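Local structure of putative N-acetylneuraminate lyase ([Ruminococcus] gnavus ATCC 29149, 6RB7) at residues A[47-52]-A[305-310]; A[53-58]-A[89-94]; A[68-73]-A[297-302]. The protein belongs to the dihydrodipicolinate synthetase family of (beta/alpha)8-barrel proteins and assembles from four copies of the chain. All coordinates share one frame; numbering follows the deposited sequence.

Overall arrangement
Interactions 1 and 2 are neighbours, with centres about 11 Å apart, and Arg307 ties them together: its NH2 lies 2.9 Å from Gly53 O, a probable hydrogen bond, while its NH1 forms a salt bridge with Asp91. Residues 47-56 of the loop after strand 41-43 serve both contacts and lead into helix 57-70. Interaction 3 is a surface contact further along that helix, its centre about 19 Å from that of interaction 1 and 20 Å from that of interaction 2. It joins helix 57-70 to helix 287-299, whose outgoing loop leads on to residues 305-310. The bicine pocket at Ala260, Gly261 and Lys262 includes no residue of the three contacts.

Interaction 1 (A[47-52]-A[305-310]); sequences ACYDKE and AVREPL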
loop_
_atom_site.group_PDB
_atom_site.type_symbol
_atom_site.label_atom_id
_atom_site.label_comp_id
_atom_site.label_asym_id
_atom_site.label_seq_id
_atom_site.Cartn_x
_atom_site.Cartn_y
_atom_site.Cartn_z
ATOM N N ALA A 47 3.852 -21.976 -20.509
ATOM C CA ALA A 47 4.743 -23.115 -20.188
ATOM C C ALA A 47 4.105 -24.401 -20.678
ATOM O O ALA A 47 2.976 -24.694 -20.292
ATOM C CB ALA A 47 5.082 -23.176 -18.729
ATOM N N CYS A 48 4.826 -25.169 -21.493
ATOM C CA CYS A 48 4.332 -26.443 -22.060
ATOM C C CYS A 48 5.154 -27.574 -21.452
ATOM O O CYS A 48 6.384 -27.671 -21.745
ATOM C CB CYS A 48 4.488 -26.441 -23.564
ATOM S SG CYS A 48 3.534 -25.144 -24.389
ATOM N N TYR A 49 4.506 -28.409 -20.642
ATOM C CA TYR A 49 5.180 -29.487 -19.920
ATOM C C TYR A 49 4.689 -30.849 -20.399
ATOM O O TYR A 49 3.596 -30.983 -20.924
ATOM C CB TYR A 49 4.959 -29.397 -18.418
ATOM C CG TYR A 49 5.321 -28.069 -17.788
ATOM C CD1 TYR A 49 6.634 -27.664 -17.657
ATOM C CD2 TYR A 49 4.325 -27.289 -17.226
ATOM C CE1 TYR A 49 6.963 -26.475 -17.022
ATOM C CE2 TYR A 49 4.641 -26.094 -16.588
ATOM C CZ TYR A 49 5.961 -25.715 -16.458
ATOM O OH TYR A 49 6.302 -24.517 -15.873
ATOM N N ASP A 50 5.584 -31.820 -20.218
ATOM C CA ASP A 50 5.229 -33.241 -20.415
ATOM C C ASP A 50 4.558 -33.760 -19.135
ATOM O O ASP A 50 4.344 -33.010 -18.180
ATOM C CB ASP A 50 6.466 -34.025 -20.861
ATOM C CG ASP A 50 7.566 -34.196 -19.822
ATOM O OD1 ASP A 50 7.293 -33.974 -18.585
ATOM O OD2 ASP A 50 8.725 -34.479 -20.254
ATOM N N LYS A 51 4.241 -35.061 -19.095
ATOM C CA LYS A 51 3.495 -35.629 -17.953
ATOM C C LYS A 51 4.368 -35.687 -16.699
ATOM O O LYS A 51 3.768 -35.735 -15.631
ATOM C CB LYS A 51 2.964 -37.026 -18.300
ATOM C CG LYS A 51 1.845 -36.978 -19.339
ATOM C CD LYS A 51 0.583 -36.269 -18.849
ATOM C CE LYS A 51 -0.216 -35.592 -19.943
ATOM N NZ LYS A 51 -1.655 -35.586 -19.599
ATOM N N GLU A 52 5.695 -35.655 -16.844
ATOM C CA GLU A 52 6.645 -35.668 -15.694
ATOM C C GLU A 52 6.911 -34.229 -15.214
ATOM O O GLU A 52 7.660 -34.088 -14.270
ATOM C CB GLU A 52 7.956 -36.345 -16.096
ATOM C CG GLU A 52 7.801 -37.853 -16.304
ATOM C CD GLU A 52 8.847 -38.526 -17.185
ATOM O OE1 GLU A 52 9.836 -37.875 -17.577
ATOM O OE2 GLU A 52 8.656 -39.710 -17.491
ATOM N N ALA A 305 0.493 -29.445 -16.885
ATOM C CA ALA A 305 -0.037 -28.840 -15.647
ATOM C C ALA A 305 0.611 -27.462 -15.498
ATOM O O ALA A 305 1.263 -26.964 -16.428
ATOM C CB ALA A 305 0.350 -29.725 -14.489
ATOM N N VAL A 306 0.427 -26.856 -14.349
ATOM C CA VAL A 306 1.227 -25.676 -13.968
ATOM C C VAL A 306 2.274 -26.131 -12.957
ATOM O O VAL A 306 2.074 -27.133 -12.231
ATOM C CB VAL A 306 0.376 -24.523 -13.392
ATOM C CG1 VAL A 306 -0.443 -23.870 -14.489
ATOM C CG2 VAL A 306 -0.467 -24.940 -12.215
ATOM N N ARG A 307 3.390 -25.418 -12.924
ATOM C CA ARG A 307 4.508 -25.824 -12.033
ATOM C C ARG A 307 4.254 -25.338 -10.611
ATOM O O ARG A 307 3.960 -24.152 -10.395
ATOM C CB ARG A 307 5.834 -25.317 -12.578
ATOM C CG ARG A 307 7.016 -25.751 -11.721
ATOM C CD ARG A 307 8.345 -25.581 -12.434
ATOM N NE ARG A 307 8.492 -26.629 -13.441
ATOM C CZ ARG A 307 9.576 -26.718 -14.205
ATOM N NH1 ARG A 307 10.515 -25.797 -14.117
ATOM N NH2 ARG A 307 9.684 -27.697 -15.096
ATOM N N GLU A 308 4.443 -26.236 -9.643
ATOM C CA GLU A 308 4.346 -25.881 -8.212
ATOM C C GLU A 308 5.401 -24.836 -7.909
ATOM O O GLU A 308 6.554 -24.977 -8.312
ATOM C CB GLU A 308 4.496 -27.131 -7.351
ATOM C CG GLU A 308 3.269 -28.026 -7.446
ATOM C CD GLU A 308 3.060 -29.051 -6.344
ATOM O OE1 GLU A 308 3.387 -28.761 -5.179
ATOM O OE2 GLU A 308 2.531 -30.136 -6.661
ATOM N N PRO A 309 5.103 -23.773 -7.129
ATOM C CA PRO A 309 3.900 -23.706 -6.299
ATOM C C PRO A 309 2.558 -23.243 -6.860
ATOM O O PRO A 309 1.605 -23.143 -6.083
ATOM C CB PRO A 309 4.360 -22.731 -5.201
ATOM C CG PRO A 309 5.306 -21.785 -5.947
ATOM C CD PRO A 309 6.079 -22.727 -6.840
ATOM N N LEU A 310 2.461 -22.986 -8.142
ATOM C CA LEU A 310 1.137 -22.618 -8.691
ATOM C C LEU A 310 0.194 -23.780 -8.397
ATOM O O LEU A 310 0.558 -24.947 -8.609
ATOM C CB LEU A 310 1.221 -22.361 -10.181
ATOM C CG LEU A 310 2.090 -21.181 -10.593
ATOM C CD1 LEU A 310 2.076 -21.074 -12.107
ATOM C CD2 LEU A 310 1.589 -19.899 -9.940
HETATM O O HOH W 1 2.441 -31.612 -16.608
#
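Tyr49 and Arg307 meet through side chains set by different first torsions. The Tyr49 ring carbon CG stands anti to its own carbonyl carbon (chi1 -54°), which sends the ring across to 305-310, whereas Arg307 keeps CG anti to the backbone N (chi1 -178°) and then bends at chi3, bringing the guanidinium back alongside the ring. The two side chains run nearly perpendicular, yet their flat groups are only 24° from parallel. Contact is made at one corner of the phenol: Tyr49 OH sits 3.4 Å from Arg307 CB, and Tyr49 CE1 approaches Arg307 NH2 to 3.6 Å and Arg307 CZ to 3.8 Å. CE1 thus lies over one face of the guanidinium, while NH2 reaches the ring obliquely. The opposite flank of the ring is used differently. There Ala305 O points at the edge, close to the ring plane, and comes to 3.2 Å from Tyr49 CD2. No direct hydrogen bond joins the two segments. One water does so instead, donating to Asp50 O at 2.8 Å and accepting from Ala305 N at 2.9 Å.

Glu83 OE1 is hydrogen-bonded to both Tyr49 OH and Arg307 N, so a single carboxylate oxygen helps to hold the phenol and the backbone beside it. The guanidinium is held by Asp91 and Tyr86 O through NH1 and by Gly53 O through NH2, and Lys292 NZ donates to Ala305 O. Arg307 also packs against Lys119 of a second subunit.

The chemistry is therefore that of a buried polar cluster: with acceptors at both terminal nitrogens, the guanidinium has its orientation fixed, and its salt bridge to Asp91 would probably balance its positive charge while the tyrosine ring covers part of its face.

Interaction 2 (A[53-58]-A[89-94]); sequences GNISPE and VEDRKI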
loop_
_atom_site.group_PDB
_atom_site.type_symbol
_atom_site.label_atom_id
_atom_site.label_comp_id
_atom_site.label_asym_id
_atom_site.label_seq_id
_atom_site.Cartn_x
_atom_site.Cartn_y
_atom_site.Cartn_z
ATOM N N GLY A 53 6.335 -33.217 -15.868
ATOM C CA GLY A 53 6.496 -31.793 -15.489
ATOM C C GLY A 53 7.748 -31.157 -16.055
ATOM O O GLY A 53 8.108 -30.044 -15.620
ATOM N N ASN A 54 8.447 -31.779 -16.996
ATOM C CA ASN A 54 9.590 -31.126 -17.663
ATOM C C ASN A 54 9.078 -30.364 -18.875
ATOM O O ASN A 54 8.000 -30.713 -19.361
ATOM C CB ASN A 54 10.707 -32.096 -18.034
ATOM C CG ASN A 54 11.428 -32.506 -16.769
ATOM O OD1 ASN A 54 11.381 -33.684 -16.427
ATOM N ND2 ASN A 54 11.991 -31.526 -16.044
ATOM N N ILE A 55 9.886 -29.438 -19.398
ATOM C CA ILE A 55 9.525 -28.719 -20.643
ATOM C C ILE A 55 9.390 -29.767 -21.746
ATOM O O ILE A 55 10.284 -30.652 -21.875
ATOM C CB ILE A 55 10.537 -27.618 -21.018
ATOM C CG1 ILE A 55 10.538 -26.478 -19.984
ATOM C CG2 ILE A 55 10.241 -27.109 -22.408
ATOM C CD1 ILE A 55 9.240 -25.790 -19.836
ATOM N N SER A 56 8.298 -29.695 -22.489
ATOM C CA SER A 56 8.021 -30.593 -23.636
ATOM C C SER A 56 8.396 -29.890 -24.932
ATOM O O SER A 56 7.674 -28.992 -25.399
ATOM C CB SER A 56 6.577 -30.995 -23.630
ATOM O OG SER A 56 6.290 -31.749 -24.797
ATOM N N PRO A 57 9.459 -30.318 -25.635
ATOM C CA PRO A 57 9.739 -29.765 -26.963
ATOM C C PRO A 57 8.534 -29.878 -27.907
ATOM O O PRO A 57 8.194 -28.903 -28.602
ATOM C CB PRO A 57 10.943 -30.587 -27.433
ATOM C CG PRO A 57 11.638 -30.923 -26.140
ATOM C CD PRO A 57 10.511 -31.249 -25.176
ATOM N N GLU A 58 7.879 -31.042 -27.950
ATOM C CA GLU A 58 6.710 -31.256 -28.842
ATOM C C GLU A 58 5.548 -30.342 -28.415
ATOM O O GLU A 58 4.874 -29.791 -29.309
ATOM C CB GLU A 58 6.302 -32.735 -28.820
ATOM C CG GLU A 58 7.474 -33.647 -29.191
ATOM C CD GLU A 58 8.255 -34.335 -28.066
ATOM O OE1 GLU A 58 8.761 -33.658 -27.076
ATOM O OE2 GLU A 58 8.378 -35.574 -28.187
ATOM N N VAL A 89 17.315 -21.736 -16.245
ATOM C CA VAL A 89 17.904 -21.212 -17.502
ATOM C C VAL A 89 17.752 -22.274 -18.583
ATOM O O VAL A 89 17.336 -21.950 -19.699
ATOM C CB VAL A 89 19.352 -20.778 -17.262
ATOM C CG1 VAL A 89 20.074 -20.557 -18.553
ATOM C CG2 VAL A 89 19.394 -19.525 -16.368
ATOM N N GLU A 90 18.097 -23.522 -18.285
ATOM C CA GLU A 90 18.012 -24.610 -19.308
ATOM C C GLU A 90 16.569 -24.774 -19.793
ATOM O O GLU A 90 16.375 -24.863 -21.002
ATOM C CB GLU A 90 18.594 -25.891 -18.720
ATOM C CG GLU A 90 18.492 -27.060 -19.669
ATOM C CD GLU A 90 19.544 -27.098 -20.772
ATOM O OE1 GLU A 90 20.332 -26.100 -20.942
ATOM O OE2 GLU A 90 19.611 -28.159 -21.448
ATOM N N ASP A 91 15.580 -24.760 -18.891
ATOM C CA ASP A 91 14.152 -24.852 -19.274
ATOM C C ASP A 91 13.834 -23.753 -20.291
ATOM O O ASP A 91 13.182 -24.001 -21.319
ATOM C CB ASP A 91 13.258 -24.668 -18.046
ATOM C CG ASP A 91 13.209 -25.792 -17.026
ATOM O OD1 ASP A 91 13.550 -26.957 -17.415
ATOM O OD2 ASP A 91 12.840 -25.495 -15.840
ATOM N N ARG A 92 14.245 -22.519 -19.969
ATOM C CA ARG A 92 13.881 -21.349 -20.793
ATOM C C ARG A 92 14.588 -21.414 -22.151
ATOM O O ARG A 92 13.997 -20.962 -23.170
ATOM C CB ARG A 92 14.163 -20.070 -20.016
ATOM C CG ARG A 92 13.172 -19.935 -18.865
ATOM C CD ARG A 92 13.539 -18.842 -17.880
ATOM N NE ARG A 92 13.373 -17.505 -18.394
ATOM C CZ ARG A 92 13.437 -16.407 -17.637
ATOM N NH1 ARG A 92 13.693 -16.527 -16.343
ATOM N NH2 ARG A 92 13.226 -15.221 -18.198
ATOM N N LYS A 93 15.803 -21.926 -22.203
ATOM C CA LYS A 93 16.491 -22.131 -23.488
ATOM C C LYS A 93 15.732 -23.152 -24.333
ATOM O O LYS A 93 15.514 -22.886 -25.527
ATOM C CB LYS A 93 17.913 -22.626 -23.255
ATOM C CG LYS A 93 18.858 -21.563 -22.753
ATOM C CD LYS A 93 20.262 -22.116 -22.595
ATOM C CE LYS A 93 21.260 -21.091 -22.127
ATOM N NZ LYS A 93 22.600 -21.717 -21.916
ATOM N N ILE A 94 15.307 -24.257 -23.733
ATOM C CA ILE A 94 14.559 -25.307 -24.465
ATOM C C ILE A 94 13.256 -24.713 -25.021
ATOM O O ILE A 94 12.932 -24.931 -26.197
ATOM C CB ILE A 94 14.348 -26.538 -23.591
ATOM C CG1 ILE A 94 15.723 -27.192 -23.320
ATOM C CG2 ILE A 94 13.366 -27.494 -24.266
ATOM C CD1 ILE A 94 15.687 -28.223 -22.257
HETATM O O HOH W 2 11.618 -28.736 -16.837
HETATM O O HOH W 3 13.227 -28.961 -18.939
#
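Ile55 enters the contact with CB directed at helix 89-103, and its two branches then part company. CG2, anti to the backbone N, meets Ile94 CG2 at 3.7 Å, the two side chains passing antiparallel. CG1 takes the other direction and lies against the Asp91 side chain: Ile55 CG1 is 3.8 Å from Asp91 CB, with Asp91 O at 3.9 Å. At the tip, CD1 leaves Asp91 behind and rests 3.7 Å from CE1 of Tyr49, so the tip folds back on an earlier residue of its own loop. Pro57 CG extends the apolar patch, 4.3 Å from Ile94 CG2.

Beside this patch, toward Asn54, the link becomes polar. One water takes hydrogen bonds from Asn54 ND2 (2.9 Å) and Ile55 N (3.2 Å) and donates to Asp91 OD1 (2.7 Å). The other carboxylate oxygen, OD2, is engaged by Arg307, which leaves Asp91 held from two directions.

Ser56 is the N-cap of helix 57-70, its OG receiving the Gly59 N-H. The contact packs the start of that helix and its leading loop on the first turns of helix 89-103, the two helices that precede and follow strand 74-77.

Interaction 3 (A[68-73]-A[297-302]); sequences VKKGVK and INEGLE
The carboxylate of Glu299 is the flat group that receives Lys70, and it is met at one oxygen. Lys70 NZ lies 3.0 Å from Glu299 OE2, on the syn side of that oxygen and 29° out of the carboxylate plane, so the ammonium approaches with a moderate tilt. Glu299 OE1 stays 4.2 Å from Lys70 NZ, which makes this a one-oxygen salt bridge with a single hydrogen bond. Lys70 CE follows its nitrogen in, reaching 3.5 Å from Glu299 OE2.

The side chains arrive from opposite directions and bridge a wide gap, the CA atoms of Lys70 and Glu299 being 11.5 Å apart. Both bend at chi2 (-65° in Lys70, -74° in Glu299). Beyond that bend the lysine is extended through to NZ, which carries the charge across.

A second acid, Glu249, also forms a salt bridge to Lys70 NZ through its OE2. The ammonium is thus shared between two carboxylates, an arrangement that would probably stabilise its positive charge, while Glu299 packs on Tyr66 one turn back in helix 57-70.

Gly71 follows Lys70 in a Schellman motif, its positive phi turning the chain out of helix 57-70 toward strand 74-77. Gly300 plays a related part after helix 287-299, again with positive phi. The bridge joins an outer helix of the (beta/alpha)8 barrel to one of the helices that follow helix 248-259, a C-terminal helical extension characteristic of the dihydrodipicolinate synthetase family.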
loop_
_atom_site.group_PDB
_atom_site.type_symbol
_atom_site.label_atom_id
_atom_site.label_comp_id
_atom_site.label_asym_id
_atom_site.label_seq_id
_atom_site.Cartn_x
_atom_site.Cartn_y
_atom_site.Cartn_z
ATOM N N VAL A 68 0.772 -19.389 -34.791
ATOM C CA VAL A 68 0.920 -19.081 -36.240
ATOM C C VAL A 68 -0.430 -19.233 -36.936
ATOM O O VAL A 68 -0.839 -18.311 -37.677
ATOM C CB VAL A 68 1.962 -20.003 -36.884
ATOM C CG1 VAL A 68 1.925 -19.879 -38.390
ATOM C CG2 VAL A 68 3.344 -19.764 -36.338
ATOM N N LYS A 69 -1.137 -20.330 -36.696
ATOM C CA LYS A 69 -2.427 -20.553 -37.387
ATOM C C LYS A 69 -3.501 -19.555 -36.940
ATOM O O LYS A 69 -4.357 -19.201 -37.774
ATOM C CB LYS A 69 -2.805 -22.015 -37.313
ATOM C CG LYS A 69 -1.811 -22.883 -38.102
ATOM C CD LYS A 69 -1.546 -22.550 -39.550
ATOM C CE LYS A 69 -0.583 -23.543 -40.173
ATOM N NZ LYS A 69 -0.305 -23.220 -41.594
ATOM N N LYS A 70 -3.432 -19.018 -35.718
ATOM C CA LYS A 70 -4.402 -18.012 -35.272
ATOM C C LYS A 70 -4.086 -16.634 -35.829
ATOM O O LYS A 70 -4.970 -15.772 -35.724
ATOM C CB LYS A 70 -4.482 -17.986 -33.753
ATOM C CG LYS A 70 -5.052 -19.245 -33.117
ATOM C CD LYS A 70 -6.496 -19.481 -33.467
ATOM C CE LYS A 70 -7.021 -20.695 -32.695
ATOM N NZ LYS A 70 -8.379 -21.136 -33.091
ATOM N N GLY A 71 -2.929 -16.431 -36.422
ATOM C CA GLY A 71 -2.631 -15.161 -37.109
ATOM C C GLY A 71 -2.367 -14.028 -36.132
ATOM O O GLY A 71 -2.580 -12.851 -36.515
ATOM N N VAL A 72 -1.844 -14.329 -34.949
ATOM C CA VAL A 72 -1.410 -13.238 -34.044
ATOM C C VAL A 72 -0.113 -12.621 -34.571
ATOM O O VAL A 72 0.542 -13.202 -35.465
ATOM C CB VAL A 72 -1.273 -13.739 -32.589
ATOM C CG1 VAL A 72 -2.623 -14.215 -32.052
ATOM C CG2 VAL A 72 -0.237 -14.825 -32.454
ATOM N N LYS A 73 0.234 -11.443 -34.049
ATOM C CA LYS A 73 1.402 -10.692 -34.548
ATOM C C LYS A 73 2.673 -11.393 -34.119
ATOM O O LYS A 73 3.681 -11.376 -34.878
ATOM C CB LYS A 73 1.356 -9.264 -34.063
ATOM C CG LYS A 73 2.405 -8.345 -34.642
ATOM C CD LYS A 73 2.250 -8.191 -36.164
ATOM C CE LYS A 73 2.663 -6.840 -36.676
ATOM N NZ LYS A 73 2.933 -6.891 -38.134
ATOM N N ILE A 297 -9.751 -28.803 -24.206
ATOM C CA ILE A 297 -11.163 -28.945 -24.664
ATOM C C ILE A 297 -11.354 -28.336 -26.035
ATOM O O ILE A 297 -11.933 -28.996 -26.926
ATOM C CB ILE A 297 -12.113 -28.305 -23.636
ATOM C CG1 ILE A 297 -12.005 -29.051 -22.323
ATOM C CG2 ILE A 297 -13.523 -28.204 -24.180
ATOM C CD1 ILE A 297 -12.759 -28.410 -21.201
ATOM N N ASN A 298 -10.932 -27.075 -26.226
ATOM C CA ASN A 298 -11.336 -26.321 -27.433
ATOM C C ASN A 298 -10.372 -26.605 -28.588
ATOM O O ASN A 298 -10.793 -26.425 -29.776
ATOM C CB ASN A 298 -11.427 -24.822 -27.161
ATOM C CG ASN A 298 -12.666 -24.416 -26.414
ATOM O OD1 ASN A 298 -13.617 -25.206 -26.306
ATOM N ND2 ASN A 298 -12.687 -23.173 -25.951
ATOM N N GLU A 299 -9.137 -27.028 -28.319
ATOM C CA GLU A 299 -8.104 -27.153 -29.379
ATOM C C GLU A 299 -7.445 -28.518 -29.404
ATOM O O GLU A 299 -6.617 -28.723 -30.332
ATOM C CB GLU A 299 -7.054 -26.041 -29.267
ATOM C CG GLU A 299 -7.656 -24.677 -29.394
ATOM C CD GLU A 299 -8.091 -24.279 -30.798
ATOM O OE1 GLU A 299 -7.810 -25.063 -31.777
ATOM O OE2 GLU A 299 -8.664 -23.203 -30.910
ATOM N N GLY A 300 -7.687 -29.379 -28.416
ATOM C CA GLY A 300 -6.981 -30.657 -28.295
ATOM C C GLY A 300 -5.496 -30.475 -28.040
ATOM O O GLY A 300 -4.702 -31.387 -28.332
ATOM N N LEU A 301 -5.082 -29.329 -27.498
ATOM C CA LEU A 301 -3.658 -29.117 -27.178
ATOM C C LEU A 301 -3.377 -29.695 -25.793
ATOM O O LEU A 301 -4.194 -29.516 -24.880
ATOM C CB LEU A 301 -3.361 -27.619 -27.188
ATOM C CG LEU A 301 -3.281 -26.948 -28.551
ATOM C CD1 LEU A 301 -3.215 -25.428 -28.378
ATOM C CD2 LEU A 301 -2.056 -27.436 -29.330
ATOM N N GLU A 302 -2.219 -30.323 -25.635
ATOM C CA GLU A 302 -1.750 -30.922 -24.366
ATOM C C GLU A 302 -0.566 -30.098 -23.872
ATOM O O GLU A 302 0.538 -30.260 -24.438
ATOM C CB GLU A 302 -1.344 -32.377 -24.587
ATOM C CG GLU A 302 -2.521 -33.262 -24.914
ATOM C CD GLU A 302 -3.312 -33.756 -23.720
ATOM O OE1 GLU A 302 -4.212 -34.603 -23.925
ATOM O OE2 GLU A 302 -3.075 -33.292 -22.598
#